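Local coordinates for ABC transporter, substrate-binding protein (Streptococcus pneumoniae, PDB 5G5Y) that binds short- and long-chain fructooligosaccharides such as kestose, nystose and inulin, preferring the longer ones, and delivers them to an ABC transporter for import, at residues A[207-212]-A[445-450]; A[451-456]-A[461-466]. All coordinates share one frame; numbering follows the deposited sequence.

Contact 1 (A[207-212]-A[445-450])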
ATOM      1  N   ASP A 207       6.135  -9.003  -0.409  1.00 13.84           N
ATOM      2  CA  ASP A 207       7.258  -8.112  -0.792  1.00 15.08           C
ATOM      3  C   ASP A 207       8.255  -7.880   0.331  1.00 15.41           C
ATOM      4  O   ASP A 207       9.369  -7.491   0.047  1.00 14.99           O
ATOM      5  CB  ASP A 207       6.732  -6.788  -1.366  1.00 17.00           C
ATOM      6  CG  ASP A 207       6.144  -6.947  -2.759  1.00 18.71           C
ATOM      7  OD1 ASP A 207       6.364  -8.020  -3.390  1.00 20.44           O
ATOM      8  OD2 ASP A 207       5.465  -6.008  -3.245  1.00 20.66           O
ATOM      9  N   ASP A 208       7.861  -8.083   1.589  1.00 13.82           N
ATOM     10  CA  ASP A 208       8.803  -8.027   2.729  1.00 14.94           C
ATOM     11  C   ASP A 208       9.472  -9.379   3.038  1.00 13.97           C
ATOM     12  O   ASP A 208      10.333  -9.451   3.904  1.00 13.27           O
ATOM     13  CB  ASP A 208       8.079  -7.606   4.002  1.00 15.37           C
ATOM     14  CG  ASP A 208       7.438  -6.232   3.889  1.00 17.99           C
ATOM     15  OD1 ASP A 208       8.094  -5.290   3.423  1.00 18.61           O
ATOM     16  OD2 ASP A 208       6.253  -6.087   4.261  1.00 20.76           O
ATOM     17  N   HIS A 209       9.048 -10.444   2.349  1.00 13.53           N
ATOM     18  CA  HIS A 209       9.415 -11.826   2.672  1.00 13.17           C
ATOM     19  C   HIS A 209       9.228 -12.129   4.157  1.00 12.87           C
ATOM     20  O   HIS A 209      10.048 -12.822   4.764  1.00 11.55           O
ATOM     21  CB  HIS A 209      10.836 -12.156   2.235  1.00 13.43           C
ATOM     22  CG  HIS A 209      11.137 -11.779   0.823  1.00 13.40           C
ATOM     23  ND1 HIS A 209      10.418 -12.266  -0.246  1.00 14.15           N
ATOM     24  CD2 HIS A 209      12.060 -10.937   0.304  1.00 14.38           C
ATOM     25  CE1 HIS A 209      10.852 -11.699  -1.359  1.00 15.12           C
ATOM     26  NE2 HIS A 209      11.859 -10.908  -1.056  1.00 14.72           N
ATOM     27  N   LEU A 210       8.179 -11.569   4.741  1.00 13.04           N
ATOM     28  CA  LEU A 210       7.958 -11.708   6.172  1.00 14.53           C
ATOM     29  C   LEU A 210       6.482 -11.863   6.495  1.00 13.23           C
ATOM     30  O   LEU A 210       5.681 -10.968   6.203  1.00 12.38           O
ATOM     31  CB  LEU A 210       8.525 -10.498   6.893  1.00 16.71           C
ATOM     32  CG  LEU A 210       8.782 -10.659   8.374  1.00 20.84           C
ATOM     33  CD1 LEU A 210      10.054 -11.460   8.609  1.00 22.69           C
ATOM     34  CD2 LEU A 210       8.932  -9.275   9.000  1.00 23.36           C
ATOM     35  N   VAL A 211       6.147 -13.005   7.100  1.00 12.78           N
ATOM     36  CA  VAL A 211       4.798 -13.235   7.668  1.00 12.71           C
ATOM     37  C   VAL A 211       4.884 -13.446   9.180  1.00 12.65           C
ATOM     38  O   VAL A 211       5.982 -13.552   9.730  1.00 12.59           O
ATOM     39  CB  VAL A 211       4.075 -14.421   6.961  1.00 13.35           C
ATOM     40  CG1 VAL A 211       3.863 -14.085   5.494  1.00 13.41           C
ATOM     41  CG2 VAL A 211       4.836 -15.727   7.122  1.00 13.69           C
ATOM     42  N   VAL A 212       3.726 -13.512   9.839  1.00 12.18           N
ATOM     43  CA  VAL A 212       3.662 -13.749  11.288  1.00 12.82           C
ATOM     44  C   VAL A 212       2.820 -14.981  11.487  1.00 12.45           C
ATOM     45  O   VAL A 212       1.665 -14.973  11.125  1.00 11.80           O
ATOM     46  CB  VAL A 212       3.013 -12.592  12.079  1.00 13.26           C
ATOM     47  CG1 VAL A 212       3.059 -12.881  13.588  1.00 13.60           C
ATOM     48  CG2 VAL A 212       3.715 -11.291  11.783  1.00 14.40           C
ATOM     49  N   TYR A 445      19.671  -9.783  -4.122  1.00 17.39           N
ATOM     50  CA  TYR A 445      20.192 -11.176  -4.156  1.00 16.64           C
ATOM     51  C   TYR A 445      19.073 -12.225  -4.156  1.00 15.88           C
ATOM     52  O   TYR A 445      19.089 -13.207  -4.915  1.00 15.51           O
ATOM     53  CB  TYR A 445      21.147 -11.409  -2.970  1.00 15.74           C
ATOM     54  CG  TYR A 445      21.598 -12.828  -2.814  1.00 15.90           C
ATOM     55  CD1 TYR A 445      22.547 -13.381  -3.681  1.00 17.05           C
ATOM     56  CD2 TYR A 445      21.087 -13.633  -1.811  1.00 16.02           C
ATOM     57  CE1 TYR A 445      22.948 -14.700  -3.539  1.00 17.29           C
ATOM     58  CE2 TYR A 445      21.470 -14.946  -1.663  1.00 16.29           C
ATOM     59  CZ  TYR A 445      22.407 -15.489  -2.543  1.00 17.55           C
ATOM     60  OH  TYR A 445      22.787 -16.816  -2.395  1.00 17.77           O
ATOM     61  N   ILE A 446      18.100 -12.035  -3.277  1.00 15.91           N
ATOM     62  CA  ILE A 446      16.954 -12.931  -3.221  1.00 14.90           C
ATOM     63  C   ILE A 446      16.247 -13.010  -4.603  1.00 13.98           C
ATOM     64  O   ILE A 446      15.935 -14.105  -5.108  1.00 13.35           O
ATOM     65  CB  ILE A 446      15.964 -12.484  -2.125  1.00 15.41           C
ATOM     66  CG1 ILE A 446      16.543 -12.801  -0.741  1.00 16.44           C
ATOM     67  CG2 ILE A 446      14.595 -13.167  -2.298  1.00 15.49           C
ATOM     68  CD1 ILE A 446      15.874 -12.055   0.363  1.00 17.84           C
ATOM     69  N   TYR A 447      16.009 -11.867  -5.216  1.00 13.84           N
ATOM     70  CA  TYR A 447      15.360 -11.862  -6.530  1.00 14.67           C
ATOM     71  C   TYR A 447      16.275 -12.384  -7.640  1.00 14.97           C
ATOM     72  O   TYR A 447      15.799 -13.003  -8.567  1.00 13.98           O
ATOM     73  CB  TYR A 447      14.781 -10.506  -6.866  1.00 15.12           C
ATOM     74  CG  TYR A 447      13.490 -10.173  -6.097  1.00 15.47           C
ATOM     75  CD1 TYR A 447      12.445 -11.088  -5.981  1.00 16.34           C
ATOM     76  CD2 TYR A 447      13.327  -8.938  -5.484  1.00 16.80           C
ATOM     77  CE1 TYR A 447      11.283 -10.771  -5.265  1.00 15.85           C
ATOM     78  CE2 TYR A 447      12.176  -8.612  -4.774  1.00 16.50           C
ATOM     79  CZ  TYR A 447      11.151  -9.538  -4.679  1.00 15.27           C
ATOM     80  OH  TYR A 447      10.001  -9.216  -4.005  1.00 14.88           O
ATOM     81  N   ARG A 448      17.562 -12.117  -7.559  1.00 16.91           N
ATOM     82  CA  ARG A 448      18.487 -12.636  -8.575  1.00 18.00           C
ATOM     83  C   ARG A 448      18.474 -14.173  -8.577  1.00 16.88           C
ATOM     84  O   ARG A 448      18.342 -14.787  -9.627  1.00 16.94           O
ATOM     85  CB  ARG A 448      19.905 -12.114  -8.362  1.00 20.84           C
ATOM     86  CG  ARG A 448      20.868 -12.610  -9.455  1.00 24.24           C
ATOM     87  CD  ARG A 448      22.277 -12.047  -9.333  1.00 26.84           C
ATOM     88  NE  ARG A 448      23.033 -12.448  -8.145  1.00 28.71           N
ATOM     89  CZ  ARG A 448      23.712 -13.590  -7.984  1.00 30.68           C
ATOM     90  NH1 ARG A 448      23.702 -14.559  -8.905  1.00 31.56           N
ATOM     91  NH2 ARG A 448      24.415 -13.775  -6.862  1.00 32.09           N
ATOM     92  N   LYS A 449      18.578 -14.791  -7.404  1.00 15.96           N
ATOM     93  CA  LYS A 449      18.598 -16.233  -7.320  1.00 16.34           C
ATOM     94  C   LYS A 449      17.260 -16.818  -7.779  1.00 15.97           C
ATOM     95  O   LYS A 449      17.234 -17.794  -8.523  1.00 15.08           O
ATOM     96  CB  LYS A 449      18.941 -16.688  -5.895  1.00 16.81           C
ATOM     97  CG  LYS A 449      20.349 -16.295  -5.454  1.00 17.64           C
ATOM     98  CD  LYS A 449      21.450 -16.801  -6.375  1.00 19.72           C
ATOM     99  CE  LYS A 449      21.372 -18.295  -6.551  1.00 20.82           C
ATOM    100  NZ  LYS A 449      22.552 -18.775  -7.297  1.00 24.99           N
ATOM    101  N   ARG A 450      16.164 -16.178  -7.375  1.00 14.67           N
ATOM    102  CA  ARG A 450      14.846 -16.620  -7.773  1.00 14.55           C
ATOM    103  C   ARG A 450      14.702 -16.629  -9.316  1.00 14.93           C
ATOM    104  O   ARG A 450      14.187 -17.602  -9.889  1.00 15.70           O
ATOM    105  CB  ARG A 450      13.773 -15.775  -7.077  1.00 14.57           C
ATOM    106  CG  ARG A 450      12.388 -16.343  -7.114  1.00 15.33           C
ATOM    107  CD  ARG A 450      11.358 -15.300  -6.657  1.00 15.72           C
ATOM    108  NE  ARG A 450      11.116 -14.260  -7.649  1.00 16.31           N
ATOM    109  CZ  ARG A 450      10.053 -13.443  -7.681  1.00 16.00           C
ATOM    110  NH1 ARG A 450       9.102 -13.509  -6.760  1.00 14.93           N
ATOM    111  NH2 ARG A 450       9.929 -12.582  -8.675  1.00 14.93           N
TER
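His209 and Tyr447 meet as an offset edge-to-face aromatic pair, joining the turn that leads into the two-stranded hairpin 210-212/218-220 to the long helix 429-455 of this sugar-binding protein. The edge of the imidazole is turned toward the phenol face, with ring centroids 5.4 Å apart and planes at 64°. The approach is shifted toward the hydroxyl end of the tyrosine: His209 CE1 lies 4.0 Å from Tyr447 CZ. The CG of Tyr447 stands beside its backbone N (chi1 -75°), and the length of the phenol carries the ring's outer end to the turn although its CB bond does not aim there.

Apolar packing comes from Ile446, whose two branches divide the histidine between them. CG2 approaches the nitrogen NE2, while CD1 sits 4.0 Å from CD2 of His209. A branched aliphatic side chain suits this place, because both arms can bear on one small ring. Ile446 also packs against Tyr227 of helix 225-239 and Leu470 of helix 459-472, so the histidine packs on a residue that also meets two other helices.

No hydrogen bond crosses between the segments; the polar ends of Asp207, Tyr447 and His209 ND1 find partners around them. Asp205 OD1 bonds ND1 of His209, which should limit rotation of the imidazole. Histidine suits its place by offering an edge to the phenol and ND1 to Asp205; tyrosine is long enough to bring its hydroxyl to Lys195 and Asn189. Asp207 forms a salt bridge with Lys195 and accepts a bond from Gly190 N. Lys195 is hydrogen-bonded to the phenol oxygen, and Asn189 OD1 takes part in a second bond there. One lysine thus bridges the aspartate and the tyrosine, with the carboxylate and phenol planes 82° apart and Asp207 OD1 3.9 Å from Tyr447 OH.

Contact 2 (A[451-456]-A[461-466]); sequences AEWIVN and TEWDDY
Trp453 reaches from helix 429-455 to three side chains of helix 459-472, using a different part of its indole for each. Its CG lies beside the backbone N, anti to the carbonyl carbon, which directs the indole across to 461-466. At the pyrrole end, NE1 gives a hydrogen bond of 2.8 Å to Glu462 OE1, bent to 146° at the hydrogen. It meets the oxygen from above the carboxylate plane. At the far end of the indole, CH2 points into the face of Tyr466, 3.5 Å from Tyr466 CG. This is an edge-to-face pair with planes at 77°, and CH2 stands over the middle of the phenol. Trp463 closes the group from another direction: its CE3 comes within 3.9 Å of Trp453 CH2, the two six-membered rings meeting obliquely, as neither a stack nor an edge-to-face pair. Tryptophan suits the site because it combines a long apolar plate with one N-H, which finds an acceptor where the cluster borders on charged side chains.

The second shell holds these groups in place. Glu462 OE1 accepts from Trp453 while also forming a salt bridge with Lys449; OE2 is bonded by Asn458 ND2. Lys449 also pairs with Glu452, so one ammonium group serves both carboxylates, whose OE1 atoms are 4.5 Å apart, and probably offsets their repulsion. Arg448 binds the other oxygen of Glu452. Tyr466 is fixed by a hydrogen bond between its OH and Ala222 O, while Lys228 makes a cation-pi contact with Trp463 and Val231 packs on Trp453.

The axes of 451-455 and 461-466 run antiparallel (177° between their N-to-C directions) and approach to 12.2 Å, a spacing spanned by the large side chains. The whole is an antiparallel helical hairpin, closed by a short connection and pinned by an aromatic cluster.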
ATOM      1  N   ALA A 451      15.163 -15.567  -9.966  1.00 14.73           N
ATOM      2  CA  ALA A 451      15.089 -15.444 -11.416  1.00 14.78           C
ATOM      3  C   ALA A 451      15.972 -16.529 -12.065  1.00 15.57           C
ATOM      4  O   ALA A 451      15.542 -17.167 -13.028  1.00 15.10           O
ATOM      5  CB  ALA A 451      15.522 -14.054 -11.848  1.00 14.40           C
ATOM      6  N   GLU A 452      17.182 -16.738 -11.525  1.00 16.28           N
ATOM      7  CA  GLU A 452      18.127 -17.736 -12.069  1.00 18.21           C
ATOM      8  C   GLU A 452      17.581 -19.119 -11.962  1.00 15.90           C
ATOM      9  O   GLU A 452      17.732 -19.926 -12.882  1.00 15.88           O
ATOM     10  CB  GLU A 452      19.467 -17.728 -11.319  1.00 21.98           C
ATOM     11  CG  GLU A 452      20.327 -16.524 -11.616  1.00 26.85           C
ATOM     12  CD  GLU A 452      21.606 -16.470 -10.764  1.00 32.28           C
ATOM     13  OE1 GLU A 452      21.964 -17.496 -10.119  1.00 30.36           O
ATOM     14  OE2 GLU A 452      22.247 -15.369 -10.745  1.00 33.70           O
ATOM     15  N   TRP A 453      16.949 -19.422 -10.833  1.00 13.53           N
ATOM     16  CA  TRP A 453      16.356 -20.708 -10.644  1.00 14.09           C
ATOM     17  C   TRP A 453      15.220 -21.000 -11.573  1.00 15.13           C
ATOM     18  O   TRP A 453      14.946 -22.177 -11.841  1.00 16.06           O
ATOM     19  CB  TRP A 453      15.915 -20.910  -9.208  1.00 14.27           C
ATOM     20  CG  TRP A 453      17.101 -20.981  -8.264  1.00 13.94           C
ATOM     21  CD1 TRP A 453      18.343 -21.494  -8.509  1.00 14.27           C
ATOM     22  CD2 TRP A 453      17.108 -20.543  -6.915  1.00 14.57           C
ATOM     23  NE1 TRP A 453      19.140 -21.389  -7.380  1.00 14.72           N
ATOM     24  CE2 TRP A 453      18.388 -20.835  -6.378  1.00 14.55           C
ATOM     25  CE3 TRP A 453      16.141 -19.981  -6.087  1.00 14.28           C
ATOM     26  CZ2 TRP A 453      18.718 -20.548  -5.068  1.00 15.68           C
ATOM     27  CZ3 TRP A 453      16.481 -19.694  -4.765  1.00 15.01           C
ATOM     28  CH2 TRP A 453      17.730 -19.992  -4.266  1.00 14.80           C
ATOM     29  N   ILE A 454      14.544 -19.961 -12.047  1.00 14.82           N
ATOM     30  CA  ILE A 454      13.455 -20.132 -13.003  1.00 15.06           C
ATOM     31  C   ILE A 454      13.973 -20.219 -14.451  1.00 16.08           C
ATOM     32  O   ILE A 454      13.523 -21.095 -15.217  1.00 17.19           O
ATOM     33  CB  ILE A 454      12.425 -18.994 -12.875  1.00 15.19           C
ATOM     34  CG1 ILE A 454      11.699 -19.136 -11.525  1.00 16.31           C
ATOM     35  CG2 ILE A 454      11.425 -19.026 -14.047  1.00 14.74           C
ATOM     36  CD1 ILE A 454      11.042 -17.856 -11.045  1.00 16.35           C
ATOM     37  N   VAL A 455      14.876 -19.317 -14.818  1.00 18.25           N
ATOM     38  CA  VAL A 455      15.337 -19.222 -16.199  1.00 19.70           C
ATOM     39  C   VAL A 455      16.423 -20.247 -16.481  1.00 19.94           C
ATOM     40  O   VAL A 455      16.456 -20.782 -17.575  1.00 21.46           O
ATOM     41  CB  VAL A 455      15.811 -17.821 -16.564  1.00 21.66           C
ATOM     42  CG1 VAL A 455      16.347 -17.784 -17.992  1.00 23.17           C
ATOM     43  CG2 VAL A 455      14.658 -16.824 -16.439  1.00 21.83           C
ATOM     44  N   ASN A 456      17.302 -20.519 -15.514  1.00 18.77           N
ATOM     45  CA  ASN A 456      18.392 -21.489 -15.698  1.00 19.34           C
ATOM     46  C   ASN A 456      18.103 -22.834 -15.009  1.00 19.76           C
ATOM     47  O   ASN A 456      18.406 -23.896 -15.536  1.00 19.34           O
ATOM     48  CB  ASN A 456      19.719 -20.918 -15.210  1.00 19.42           C
ATOM     49  CG  ASN A 456      20.868 -21.920 -15.348  1.00 20.80           C
ATOM     50  OD1 ASN A 456      21.274 -22.212 -16.440  1.00 22.68           O
ATOM     51  ND2 ASN A 456      21.328 -22.480 -14.247  1.00 20.56           N
ATOM     52  N   THR A 461      20.394 -28.023  -5.925  1.00 18.63           N
ATOM     53  CA  THR A 461      21.795 -28.073  -5.521  1.00 19.44           C
ATOM     54  C   THR A 461      22.274 -26.786  -4.858  1.00 19.23           C
ATOM     55  O   THR A 461      23.156 -26.821  -3.995  1.00 18.53           O
ATOM     56  CB  THR A 461      22.687 -28.498  -6.714  1.00 20.15           C
ATOM     57  OG1 THR A 461      22.224 -29.782  -7.132  1.00 22.11           O
ATOM     58  CG2 THR A 461      24.131 -28.615  -6.311  1.00 20.26           C
ATOM     59  N   GLU A 462      21.665 -25.663  -5.227  1.00 16.27           N
ATOM     60  CA  GLU A 462      22.120 -24.357  -4.798  1.00 16.27           C
ATOM     61  C   GLU A 462      21.423 -23.869  -3.519  1.00 15.87           C
ATOM     62  O   GLU A 462      21.877 -22.885  -2.924  1.00 14.25           O
ATOM     63  CB  GLU A 462      21.855 -23.334  -5.915  1.00 17.42           C
ATOM     64  CG  GLU A 462      22.717 -23.560  -7.141  1.00 19.66           C
ATOM     65  CD  GLU A 462      22.558 -22.505  -8.227  1.00 20.82           C
ATOM     66  OE1 GLU A 462      21.913 -21.441  -7.993  1.00 19.03           O
ATOM     67  OE2 GLU A 462      23.155 -22.731  -9.311  1.00 21.56           O
ATOM     68  N   TRP A 463      20.343 -24.551  -3.128  1.00 14.80           N
ATOM     69  CA  TRP A 463      19.484 -24.086  -2.027  1.00 16.08           C
ATOM     70  C   TRP A 463      20.227 -23.911  -0.705  1.00 17.30           C
ATOM     71  O   TRP A 463      20.121 -22.847  -0.067  1.00 15.53           O
ATOM     72  CB  TRP A 463      18.266 -25.000  -1.887  1.00 16.64           C
ATOM     73  CG  TRP A 463      17.280 -24.586  -0.813  1.00 16.85           C
ATOM     74  CD1 TRP A 463      17.077 -25.193   0.386  1.00 17.81           C
ATOM     75  CD2 TRP A 463      16.362 -23.493  -0.880  1.00 16.58           C
ATOM     76  NE1 TRP A 463      16.083 -24.531   1.085  1.00 17.47           N
ATOM     77  CE2 TRP A 463      15.629 -23.487   0.325  1.00 16.76           C
ATOM     78  CE3 TRP A 463      16.084 -22.511  -1.852  1.00 15.71           C
ATOM     79  CZ2 TRP A 463      14.643 -22.539   0.590  1.00 16.66           C
ATOM     80  CZ3 TRP A 463      15.098 -21.581  -1.597  1.00 16.55           C
ATOM     81  CH2 TRP A 463      14.385 -21.602  -0.383  1.00 16.38           C
ATOM     82  N   ASP A 464      20.982 -24.930  -0.297  1.00 19.30           N
ATOM     83  CA  ASP A 464      21.676 -24.889   1.006  1.00 21.05           C
ATOM     84  C   ASP A 464      22.705 -23.756   1.063  1.00 20.57           C
ATOM     85  O   ASP A 464      22.749 -23.003   2.060  1.00 19.79           O
ATOM     86  CB  ASP A 464      22.304 -26.249   1.382  1.00 23.23           C
ATOM     87  CG  ASP A 464      21.285 -27.260   1.894  1.00 27.97           C
ATOM     88  OD1 ASP A 464      20.089 -26.922   2.098  1.00 31.75           O
ATOM     89  OD2 ASP A 464      21.687 -28.425   2.113  1.00 32.62           O
ATOM     90  N   ASP A 465      23.477 -23.563  -0.005  1.00 18.95           N
ATOM     91  CA  ASP A 465      24.449 -22.443  -0.002  1.00 20.08           C
ATOM     92  C   ASP A 465      23.765 -21.065  -0.009  1.00 18.38           C
ATOM     93  O   ASP A 465      24.291 -20.087   0.519  1.00 16.48           O
ATOM     94  CB  ASP A 465      25.405 -22.488  -1.193  1.00 22.24           C
ATOM     95  CG  ASP A 465      26.497 -23.553  -1.050  1.00 25.51           C
ATOM     96  OD1 ASP A 465      26.675 -24.124   0.025  1.00 26.89           O
ATOM     97  OD2 ASP A 465      27.190 -23.810  -2.048  1.00 27.48           O
ATOM     98  N   TYR A 466      22.614 -20.987  -0.666  1.00 17.21           N
ATOM     99  CA  TYR A 466      21.836 -19.752  -0.690  1.00 15.96           C
ATOM    100  C   TYR A 466      21.405 -19.360   0.701  1.00 14.25           C
ATOM    101  O   TYR A 466      21.545 -18.215   1.069  1.00 15.19           O
ATOM    102  CB  TYR A 466      20.639 -19.916  -1.612  1.00 15.72           C
ATOM    103  CG  TYR A 466      19.400 -19.061  -1.367  1.00 16.22           C
ATOM    104  CD1 TYR A 466      19.295 -17.783  -1.914  1.00 16.26           C
ATOM    105  CD2 TYR A 466      18.292 -19.585  -0.690  1.00 15.39           C
ATOM    106  CE1 TYR A 466      18.137 -17.001  -1.754  1.00 16.79           C
ATOM    107  CE2 TYR A 466      17.134 -18.826  -0.529  1.00 16.23           C
ATOM    108  CZ  TYR A 466      17.056 -17.543  -1.064  1.00 16.24           C
ATOM    109  OH  TYR A 466      15.914 -16.825  -0.949  1.00 16.49           O
TER

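Contacts 1 and 2 follow one another along helix 429-455, their centres 13 Å apart. Packing on Tyr466 joins them: Tyr445 OH is 3.5 Å from Tyr466 CA, and Ile446 CG1 is 4.1 Å from Tyr466 OH. The Lys449-Glu462 salt bridge (NZ to OE1, 2.8 Å) ties them too. Both border the second calcium site, Ile446 lying about 4 Å and Tyr466 about 5 Å from Phe220, side chain to side chain; the side chains of His209 and Trp463 are about 9 and 8 Å from a bound calcium ion. Contact 1 lies nearer the chain's centre (about 17 against 30 Å, centre to centre) and approaches the sugar site, Asp207 being about 6 Å from Asn191 between side chains.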